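Side-chain contacts in uncharacterized protein (Pseudomonas aeruginosa UCBPP-PA14, PDB 3FD9), which represses the type III secretion regulon as the antiactivator ExsD, probably by disrupting self-association and DNA binding of the transcriptional activator ExsA: residues R66-Q71 against L87-N92; S20-S25 against Q56-G61; P106-W111 against P191-G196. One frame throughout, in Å; residues are numbered along the deposited sequence.

Contact 1: residues R66-Q71 against L87-N92; sequences REEVRQ and LGDRVN
Glu68 and Asp89 bring two carboxylates together at the meeting of 66-71 and 87-92, with Glu68 OE2 3.3 Å from Asp89 OD1. Both atoms are acceptors, so the pair is no hydrogen bond. A bend in the Glu68 chain (chi2 64°) turns its carboxylate toward Asp89; the two side chains cross at about a right angle and the carboxylate planes lie 44° apart. Such a pairing of like charges is made intelligible by the cation beside it: Arg57 forms a salt bridge with Asp89 OD1 and a long, weak ion pair with Glu68 OE2. The remaining oxygens are also engaged, Asp89 OD2 by the indole N-H of Trp53 and Glu68 OE1 by the backbone N of Gly65, just ahead of the helix. The start of the helix probably adds to the stabilisation of the Glu68 charge.

The fold here sets the first turns of helix 66-76 beside the chain that leads into strand 90-92, which pairs with 251-253 in a small two-stranded parallel sheet.

Van der Waals packing forms the other end of the contact. One branch of Leu87, CD2, rests against the Gln71 carbonyl, 3.9 Å from Gln71 O, with Gln71 CB further off at 4.5 Å; Leu87 also packs on Trp53.

Within the helix, Gln71 NE2 donates to Glu67 OE2, one turn back, at 3.3 Å with an N-H...acceptor angle of 149°, reaching the oxygen on its anti side and out of the carboxylate plane.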
loop_
_atom_site.group_PDB
_atom_site.type_symbol
_atom_site.label_atom_id
_atom_site.label_comp_id
_atom_site.label_asym_id
_atom_site.label_seq_id
_atom_site.Cartn_x
_atom_site.Cartn_y
_atom_site.Cartn_z
ATOM N N ARG A 66 12.640 -5.671 9.631
ATOM C CA ARG A 66 12.907 -6.933 10.307
ATOM C C ARG A 66 13.108 -6.746 11.805
ATOM O O ARG A 66 12.564 -7.498 12.609
ATOM C CB ARG A 66 14.140 -7.617 9.720
ATOM C CG ARG A 66 13.935 -8.284 8.373
ATOM C CD ARG A 66 15.154 -9.132 8.034
ATOM N NE ARG A 66 16.388 -8.507 8.520
ATOM C CZ ARG A 66 17.498 -9.171 8.838
ATOM N NH1 ARG A 66 17.537 -10.495 8.727
ATOM N NH2 ARG A 66 18.567 -8.514 9.276
ATOM N N GLU A 67 13.899 -5.742 12.171
ATOM C CA GLU A 67 14.280 -5.537 13.562
ATOM C C GLU A 67 13.102 -5.067 14.407
ATOM O O GLU A 67 12.900 -5.541 15.524
ATOM C CB GLU A 67 15.446 -4.553 13.661
ATOM C CG GLU A 67 16.010 -4.378 15.067
ATOM C CD GLU A 67 16.458 -5.688 15.700
ATOM O OE1 GLU A 67 16.578 -6.694 14.974
ATOM O OE2 GLU A 67 16.689 -5.708 16.928
ATOM N N GLU A 68 12.322 -4.138 13.869
ATOM C CA GLU A 68 11.140 -3.679 14.570
ATOM C C GLU A 68 10.237 -4.864 14.871
ATOM O O GLU A 68 9.722 -4.993 15.978
ATOM C CB GLU A 68 10.396 -2.619 13.766
ATOM C CG GLU A 68 11.059 -1.254 13.775
ATOM C CD GLU A 68 12.425 -1.256 13.105
ATOM O OE1 GLU A 68 12.552 -1.777 11.962
ATOM O OE2 GLU A 68 13.373 -0.721 13.726
ATOM N N VAL A 69 10.049 -5.746 13.900
ATOM C CA VAL A 69 9.247 -6.935 14.158
ATOM C C VAL A 69 9.870 -7.790 15.266
ATOM O O VAL A 69 9.181 -8.172 16.218
ATOM C CB VAL A 69 9.024 -7.793 12.905
ATOM C CG1 VAL A 69 8.372 -9.106 13.291
ATOM C CG2 VAL A 69 8.166 -7.053 11.902
ATOM N N ARG A 70 11.163 -8.084 15.157
ATOM C CA ARG A 70 11.815 -8.918 16.161
ATOM C C ARG A 70 11.660 -8.327 17.563
ATOM O O ARG A 70 11.279 -9.040 18.498
ATOM C CB ARG A 70 13.295 -9.149 15.843
ATOM C CG ARG A 70 13.823 -10.439 16.441
ATOM C CD ARG A 70 15.341 -10.554 16.371
ATOM N NE ARG A 70 15.998 -10.112 17.602
ATOM C CZ ARG A 70 16.865 -9.109 17.666
ATOM N NH1 ARG A 70 17.191 -8.452 16.563
ATOM N NH2 ARG A 70 17.419 -8.772 18.824
ATOM N N GLN A 71 11.947 -7.033 17.698
ATOM C CA GLN A 71 11.861 -6.347 18.983
ATOM C C GLN A 71 10.471 -6.446 19.583
ATOM O O GLN A 71 10.316 -6.659 20.783
ATOM C CB GLN A 71 12.270 -4.884 18.854
ATOM C CG GLN A 71 13.781 -4.672 18.812
ATOM C CD GLN A 71 14.478 -5.100 20.099
ATOM O OE1 GLN A 71 14.088 -4.688 21.199
ATOM N NE2 GLN A 71 15.516 -5.926 19.966
ATOM N N LEU A 87 9.762 -0.708 24.046
ATOM C CA LEU A 87 9.970 -0.578 22.615
ATOM C C LEU A 87 10.579 0.770 22.277
ATOM O O LEU A 87 10.125 1.800 22.762
ATOM C CB LEU A 87 8.644 -0.733 21.872
ATOM C CG LEU A 87 8.030 -2.127 21.910
ATOM C CD1 LEU A 87 6.628 -2.100 21.346
ATOM C CD2 LEU A 87 8.903 -3.082 21.148
ATOM N N GLY A 88 11.605 0.758 21.437
ATOM C CA GLY A 88 12.201 1.978 20.932
ATOM C C GLY A 88 13.047 1.659 19.715
ATOM O O GLY A 88 13.190 0.492 19.337
ATOM N N ASP A 89 13.607 2.693 19.099
ATOM C CA ASP A 89 14.460 2.513 17.942
ATOM C C ASP A 89 15.860 3.011 18.232
ATOM O O ASP A 89 16.044 3.888 19.065
ATOM C CB ASP A 89 13.891 3.272 16.752
ATOM C CG ASP A 89 12.530 2.766 16.343
ATOM O OD1 ASP A 89 12.452 1.636 15.807
ATOM O OD2 ASP A 89 11.543 3.507 16.545
ATOM N N ARG A 90 16.839 2.433 17.547
ATOM C CA ARG A 90 18.190 2.961 17.553
ATOM C C ARG A 90 18.292 3.770 16.275
ATOM O O ARG A 90 18.160 3.222 15.181
ATOM C CB ARG A 90 19.218 1.830 17.546
ATOM C CG ARG A 90 18.865 0.639 18.428
ATOM C CD ARG A 90 19.408 0.786 19.837
ATOM N NE ARG A 90 20.870 0.866 19.861
ATOM C CZ ARG A 90 21.604 0.870 20.972
ATOM N NH1 ARG A 90 21.015 0.793 22.160
ATOM N NH2 ARG A 90 22.927 0.948 20.895
ATOM N N VAL A 91 18.515 5.072 16.406
ATOM C CA VAL A 91 18.375 5.972 15.277
ATOM C C VAL A 91 19.666 6.708 14.967
ATOM O O VAL A 91 20.222 7.396 15.819
ATOM C CB VAL A 91 17.276 7.013 15.526
ATOM C CG1 VAL A 91 17.083 7.854 14.279
ATOM C CG2 VAL A 91 15.976 6.336 15.924
ATOM N N ASN A 92 20.138 6.578 13.732
ATOM C CA ASN A 92 21.363 7.242 13.327
ATOM C C ASN A 92 21.071 8.585 12.697
ATOM O O ASN A 92 20.678 8.660 11.535
ATOM C CB ASN A 92 22.152 6.376 12.353
ATOM C CG ASN A 92 23.503 6.959 12.033
ATOM O OD1 ASN A 92 23.913 7.961 12.621
ATOM N ND2 ASN A 92 24.210 6.339 11.100
#

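Contact 2: residues S20-S25 against Q56-G61; sequences SLYRES and QRLARG
Tyr22 and Leu58 face each other with CA atoms 6.9 Å apart, and three residues further along both segments Ser25 CA and Gly61 CA are separated by 7.2 Å, so the two chains advance in step. Each segment holds the end of a helix and the first residue after it: 19-24 runs out at Ser25, while 52-60 is closed by a Schellman motif in which Gly61 takes a positive phi of 75° and its N bonds back to Leu58 O.

One leucine carries the side-chain contact, a compact case of a single apolar group filling the join between two helix ends. With its CG swung anti to the backbone N (chi1 174°), Leu58 presents both branches to segment 20-25. Its CD2 lies 3.6 Å from Tyr22 CE2, and its CB approaches the same ring carbon at 3.5 Å; the tyrosine and leucine side chains cross at about a right angle. The other branch, CD1, comes within 3.6 Å of both Ser25 CB and Ser25 OG. That hydroxyl makes a weak hydrogen bond back to Leu21 O, in the last turn of the helix it follows. Tyr22 OH is bonded to Phe49 O, which holds the far end of the ring.

Ile27, in the loop after the first helix, packs on both Tyr22 and Leu58. Beyond this join, Arg23 leans on Ala30 and Leu33 of helix 30-39, while Arg60 reaches Trp102 and Pro106 of helix 96-115.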
loop_
_atom_site.group_PDB
_atom_site.type_symbol
_atom_site.label_atom_id
_atom_site.label_comp_id
_atom_site.label_asym_id
_atom_site.label_seq_id
_atom_site.Cartn_x
_atom_site.Cartn_y
_atom_site.Cartn_z
ATOM N N SER A 20 -6.153 -2.621 10.791
ATOM C CA SER A 20 -6.518 -2.067 9.498
ATOM C C SER A 20 -5.889 -0.691 9.279
ATOM O O SER A 20 -5.440 -0.382 8.185
ATOM C CB SER A 20 -8.034 -1.981 9.379
ATOM O OG SER A 20 -8.408 -1.714 8.044
ATOM N N LEU A 21 -5.856 0.135 10.319
ATOM C CA LEU A 21 -5.204 1.440 10.235
ATOM C C LEU A 21 -3.749 1.314 9.818
ATOM O O LEU A 21 -3.230 2.141 9.070
ATOM C CB LEU A 21 -5.266 2.164 11.584
ATOM C CG LEU A 21 -6.475 3.059 11.863
ATOM C CD1 LEU A 21 -6.489 3.500 13.324
ATOM C CD2 LEU A 21 -6.493 4.262 10.921
ATOM N N TYR A 22 -3.091 0.278 10.321
ATOM C CA TYR A 22 -1.667 0.093 10.095
ATOM C C TYR A 22 -1.381 -0.518 8.737
ATOM O O TYR A 22 -0.358 -0.241 8.124
ATOM C CB TYR A 22 -1.068 -0.772 11.197
ATOM C CG TYR A 22 -1.032 -0.071 12.534
ATOM C CD1 TYR A 22 -1.932 -0.400 13.539
ATOM C CD2 TYR A 22 -0.109 0.934 12.783
ATOM C CE1 TYR A 22 -1.899 0.244 14.759
ATOM C CE2 TYR A 22 -0.068 1.583 13.997
ATOM C CZ TYR A 22 -0.963 1.236 14.983
ATOM O OH TYR A 22 -0.921 1.886 16.196
ATOM N N ARG A 23 -2.290 -1.358 8.273
ATOM C CA ARG A 23 -2.169 -1.923 6.952
ATOM C C ARG A 23 -2.403 -0.830 5.911
ATOM O O ARG A 23 -1.575 -0.632 5.018
ATOM C CB ARG A 23 -3.144 -3.091 6.784
ATOM C CG ARG A 23 -2.749 -4.337 7.570
ATOM C CD ARG A 23 -1.923 -5.313 6.745
ATOM N NE ARG A 23 -1.116 -4.652 5.722
ATOM C CZ ARG A 23 -1.357 -4.713 4.413
ATOM N NH1 ARG A 23 -2.386 -5.416 3.946
ATOM N NH2 ARG A 23 -0.558 -4.071 3.565
ATOM N N GLU A 24 -3.516 -0.110 6.029
ATOM C CA GLU A 24 -3.828 0.965 5.087
ATOM C C GLU A 24 -2.728 2.025 4.992
ATOM O O GLU A 24 -2.488 2.590 3.926
ATOM C CB GLU A 24 -5.134 1.645 5.467
ATOM C CG GLU A 24 -6.378 0.825 5.197
ATOM C CD GLU A 24 -7.613 1.461 5.827
ATOM O OE1 GLU A 24 -7.510 2.625 6.284
ATOM O OE2 GLU A 24 -8.678 0.801 5.867
ATOM N N SER A 25 -2.072 2.298 6.113
ATOM C CA SER A 25 -1.032 3.315 6.165
ATOM C C SER A 25 0.334 2.772 5.795
ATOM O O SER A 25 1.330 3.487 5.903
ATOM C CB SER A 25 -0.957 3.933 7.559
ATOM O OG SER A 25 -2.054 4.802 7.791
ATOM N N GLN A 56 3.436 6.366 17.372
ATOM C CA GLN A 56 4.381 7.367 16.910
ATOM C C GLN A 56 4.833 7.019 15.501
ATOM O O GLN A 56 4.857 7.873 14.614
ATOM C CB GLN A 56 5.576 7.412 17.868
ATOM C CG GLN A 56 6.742 8.318 17.470
ATOM C CD GLN A 56 7.750 8.505 18.612
ATOM O OE1 GLN A 56 7.453 9.153 19.622
ATOM N NE2 GLN A 56 8.942 7.934 18.453
ATOM N N ARG A 57 5.179 5.754 15.288
ATOM C CA ARG A 57 5.580 5.305 13.962
ATOM C C ARG A 57 4.447 5.472 12.962
ATOM O O ARG A 57 4.682 5.897 11.831
ATOM C CB ARG A 57 6.094 3.869 13.994
ATOM C CG ARG A 57 7.398 3.750 14.757
ATOM C CD ARG A 57 8.090 2.437 14.509
ATOM N NE ARG A 57 8.614 2.364 13.147
ATOM C CZ ARG A 57 9.906 2.312 12.834
ATOM N NH1 ARG A 57 10.829 2.320 13.789
ATOM N NH2 ARG A 57 10.271 2.244 11.561
ATOM N N LEU A 58 3.221 5.165 13.371
ATOM C CA LEU A 58 2.071 5.356 12.487
ATOM C C LEU A 58 1.956 6.814 12.028
ATOM O O LEU A 58 1.948 7.106 10.825
ATOM C CB LEU A 58 0.775 4.908 13.166
ATOM C CG LEU A 58 -0.531 5.172 12.405
ATOM C CD1 LEU A 58 -0.506 4.564 11.027
ATOM C CD2 LEU A 58 -1.736 4.645 13.188
ATOM N N ALA A 59 1.882 7.723 12.993
ATOM C CA ALA A 59 1.760 9.148 12.707
ATOM C C ALA A 59 2.880 9.663 11.791
ATOM O O ALA A 59 2.678 10.583 10.998
ATOM C CB ALA A 59 1.734 9.935 13.999
ATOM N N ARG A 60 4.057 9.062 11.898
ATOM C CA ARG A 60 5.215 9.549 11.170
ATOM C C ARG A 60 5.394 8.820 9.844
ATOM O O ARG A 60 6.220 9.217 9.020
ATOM C CB ARG A 60 6.470 9.443 12.043
ATOM C CG ARG A 60 6.359 10.282 13.321
ATOM C CD ARG A 60 7.576 10.152 14.223
ATOM N NE ARG A 60 7.487 11.058 15.369
ATOM C CZ ARG A 60 8.417 11.157 16.317
ATOM N NH1 ARG A 60 9.504 10.403 16.257
ATOM N NH2 ARG A 60 8.268 12.007 17.319
ATOM N N GLY A 61 4.613 7.762 9.636
ATOM C CA GLY A 61 4.716 6.967 8.427
ATOM C C GLY A 61 5.935 6.062 8.399
ATOM O O GLY A 61 6.424 5.704 7.324
#

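Contact 3: residues P106-W111 against P191-G196; sequences PVYGWW and PNWQRG
Tyr108 of helix 96-115 stacks on Trp193, the first residue of helix 193-203, and this one pair makes up the whole contact between 106-111 and 191-196. The tyrosine stands two residues beyond the kink at Pro106, whose N has no bond to the preceding turn. A fully extended first torsion (chi1 -174°) carries the ring out toward the indole. There Tyr108 CD1 sits 3.5 Å from Trp193 CE2 and over the centre of the indole face. The tyrosine ring and the five-membered ring of Trp193 are stacked face to face, centroids 4.2 Å apart and planes tilted by 28°. The six-membered part of the indole reaches back to the root of the side chain, with Trp193 CH2 3.7 Å from Tyr108 CB.

Further along, Trp111 covers the opposite face of the tyrosine, its CE3 atom lying above the ring and toward the rim, while Tyr108 OH lies at the edge of the Trp111 ring. Arg38 and Met39 of a neighbouring subunit pack on Tyr108 and Trp193 respectively. With Trp190, whose ring meets both tryptophans, and Phe209 against Trp193, the arrangement is a buried aromatic cluster of the kind that ties helices together within a hydrophobic core.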
loop_
_atom_site.group_PDB
_atom_site.type_symbol
_atom_site.label_atom_id
_atom_site.label_comp_id
_atom_site.label_asym_id
_atom_site.label_seq_id
_atom_site.Cartn_x
_atom_site.Cartn_y
_atom_site.Cartn_z
ATOM N N PRO A 106 9.008 16.187 13.812
ATOM C CA PRO A 106 8.356 16.209 15.130
ATOM C C PRO A 106 8.588 17.534 15.854
ATOM O O PRO A 106 7.650 18.166 16.345
ATOM C CB PRO A 106 9.062 15.086 15.885
ATOM C CG PRO A 106 9.500 14.135 14.801
ATOM C CD PRO A 106 9.891 15.021 13.647
ATOM N N VAL A 107 9.844 17.957 15.909
ATOM C CA VAL A 107 10.208 19.193 16.582
ATOM C C VAL A 107 9.448 20.381 16.018
ATOM O O VAL A 107 9.017 21.262 16.764
ATOM C CB VAL A 107 11.715 19.458 16.477
ATOM C CG1 VAL A 107 12.027 20.912 16.786
ATOM C CG2 VAL A 107 12.472 18.516 17.413
ATOM N N TYR A 108 9.285 20.413 14.704
ATOM C CA TYR A 108 8.608 21.542 14.075
ATOM C C TYR A 108 7.126 21.534 14.385
ATOM O O TYR A 108 6.520 22.578 14.552
ATOM C CB TYR A 108 8.818 21.551 12.562
ATOM C CG TYR A 108 8.242 22.783 11.912
ATOM C CD1 TYR A 108 9.047 23.885 11.625
ATOM C CD2 TYR A 108 6.890 22.862 11.611
ATOM C CE1 TYR A 108 8.521 25.026 11.037
ATOM C CE2 TYR A 108 6.355 23.993 11.030
ATOM C CZ TYR A 108 7.175 25.071 10.744
ATOM O OH TYR A 108 6.643 26.192 10.157
ATOM N N GLY A 109 6.540 20.347 14.452
ATOM C CA GLY A 109 5.146 20.232 14.835
ATOM C C GLY A 109 4.952 20.732 16.250
ATOM O O GLY A 109 3.981 21.414 16.560
ATOM N N TRP A 110 5.894 20.385 17.115
ATOM C CA TRP A 110 5.874 20.853 18.490
ATOM C C TRP A 110 6.055 22.373 18.548
ATOM O O TRP A 110 5.230 23.074 19.122
ATOM C CB TRP A 110 6.948 20.140 19.309
ATOM C CG TRP A 110 6.994 20.583 20.717
ATOM C CD1 TRP A 110 6.293 20.061 21.767
ATOM C CD2 TRP A 110 7.774 21.657 21.248
ATOM N NE1 TRP A 110 6.594 20.745 22.920
ATOM C CE2 TRP A 110 7.502 21.731 22.626
ATOM C CE3 TRP A 110 8.679 22.562 20.694
ATOM C CZ2 TRP A 110 8.101 22.670 23.453
ATOM C CZ3 TRP A 110 9.275 23.497 21.517
ATOM C CH2 TRP A 110 8.980 23.547 22.881
ATOM N N TRP A 111 7.124 22.882 17.948
ATOM C CA TRP A 111 7.335 24.320 17.880
ATOM C C TRP A 111 6.056 25.013 17.441
ATOM O O TRP A 111 5.524 25.872 18.133
ATOM C CB TRP A 111 8.459 24.653 16.907
ATOM C CG TRP A 111 8.722 26.117 16.763
ATOM C CD1 TRP A 111 9.258 26.944 17.702
ATOM C CD2 TRP A 111 8.470 26.930 15.611
ATOM N NE1 TRP A 111 9.357 28.223 17.211
ATOM C CE2 TRP A 111 8.880 28.241 15.929
ATOM C CE3 TRP A 111 7.940 26.679 14.342
ATOM C CZ2 TRP A 111 8.775 29.294 15.026
ATOM C CZ3 TRP A 111 7.839 27.722 13.447
ATOM C CH2 TRP A 111 8.253 29.015 13.792
ATOM N N PRO A 191 12.216 32.142 9.429
ATOM C CA PRO A 191 12.282 32.429 7.993
ATOM C C PRO A 191 12.991 31.339 7.195
ATOM O O PRO A 191 12.498 30.971 6.131
ATOM C CB PRO A 191 13.083 33.731 7.937
ATOM C CG PRO A 191 12.884 34.357 9.295
ATOM C CD PRO A 191 12.825 33.209 10.240
ATOM N N ASN A 192 14.113 30.829 7.702
ATOM C CA ASN A 192 14.953 29.906 6.937
ATOM C C ASN A 192 14.660 28.419 7.119
ATOM O O ASN A 192 15.514 27.579 6.818
ATOM C CB ASN A 192 16.432 30.151 7.237
ATOM C CG ASN A 192 16.901 31.516 6.789
ATOM O OD1 ASN A 192 17.746 32.129 7.442
ATOM N ND2 ASN A 192 16.359 32.004 5.673
ATOM N N TRP A 193 13.465 28.089 7.604
ATOM C CA TRP A 193 13.062 26.690 7.747
ATOM C C TRP A 193 13.096 26.001 6.391
ATOM O O TRP A 193 13.630 24.914 6.271
ATOM C CB TRP A 193 11.679 26.585 8.389
ATOM C CG TRP A 193 10.987 25.253 8.239
ATOM C CD1 TRP A 193 9.909 24.979 7.449
ATOM C CD2 TRP A 193 11.302 24.033 8.918
ATOM N NE1 TRP A 193 9.540 23.662 7.586
ATOM C CE2 TRP A 193 10.381 23.060 8.481
ATOM C CE3 TRP A 193 12.276 23.668 9.848
ATOM C CZ2 TRP A 193 10.407 21.748 8.939
ATOM C CZ3 TRP A 193 12.305 22.376 10.301
ATOM C CH2 TRP A 193 11.375 21.424 9.848
ATOM N N GLN A 194 12.535 26.646 5.372
ATOM C CA GLN A 194 12.598 26.134 4.006
ATOM C C GLN A 194 14.037 25.889 3.571
ATOM O O GLN A 194 14.449 24.752 3.323
ATOM C CB GLN A 194 11.962 27.137 3.045
ATOM C CG GLN A 194 10.497 27.433 3.319
ATOM C CD GLN A 194 9.570 26.412 2.684
ATOM O OE1 GLN A 194 9.939 25.738 1.714
ATOM N NE2 GLN A 194 8.353 26.296 3.221
ATOM N N ARG A 195 14.795 26.974 3.474
ATOM C CA ARG A 195 16.174 26.905 3.031
ATOM C C ARG A 195 16.935 25.787 3.724
ATOM O O ARG A 195 17.651 25.017 3.080
ATOM C CB ARG A 195 16.881 28.232 3.279
ATOM C CG ARG A 195 18.260 28.310 2.638
ATOM C CD ARG A 195 19.007 29.554 3.080
ATOM N NE ARG A 195 19.317 29.522 4.505
ATOM C CZ ARG A 195 20.177 30.339 5.097
ATOM N NH1 ARG A 195 20.820 31.256 4.384
ATOM N NH2 ARG A 195 20.400 30.239 6.401
ATOM N N GLY A 196 16.777 25.707 5.040
ATOM C CA GLY A 196 17.472 24.709 5.825
ATOM C C GLY A 196 17.151 23.303 5.377
ATOM O O GLY A 196 18.034 22.438 5.330
#

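Overall arrangement
Along the chain the three contacts follow in series: contact 2, then contact 1, then contact 3. Contacts 1 and 2 belong to the N-terminal part of the protein, their centres about 16 Å apart; one side of each lies on the successive helices 52-60 and 66-76, and Arg57 ties the two together. Strand 90-92 leads on to helix 96-115, which supplies one side of contact 3, the other being helix 193-203. Contact 3 is centred about 26 Å from contact 1 and 23 Å from contact 2. Its segments precede and follow the long hairpin of helices 119-147 and 157-189, so it closes the chain across that hairpin, while Arg60 of contact 2 touches helix 96-115.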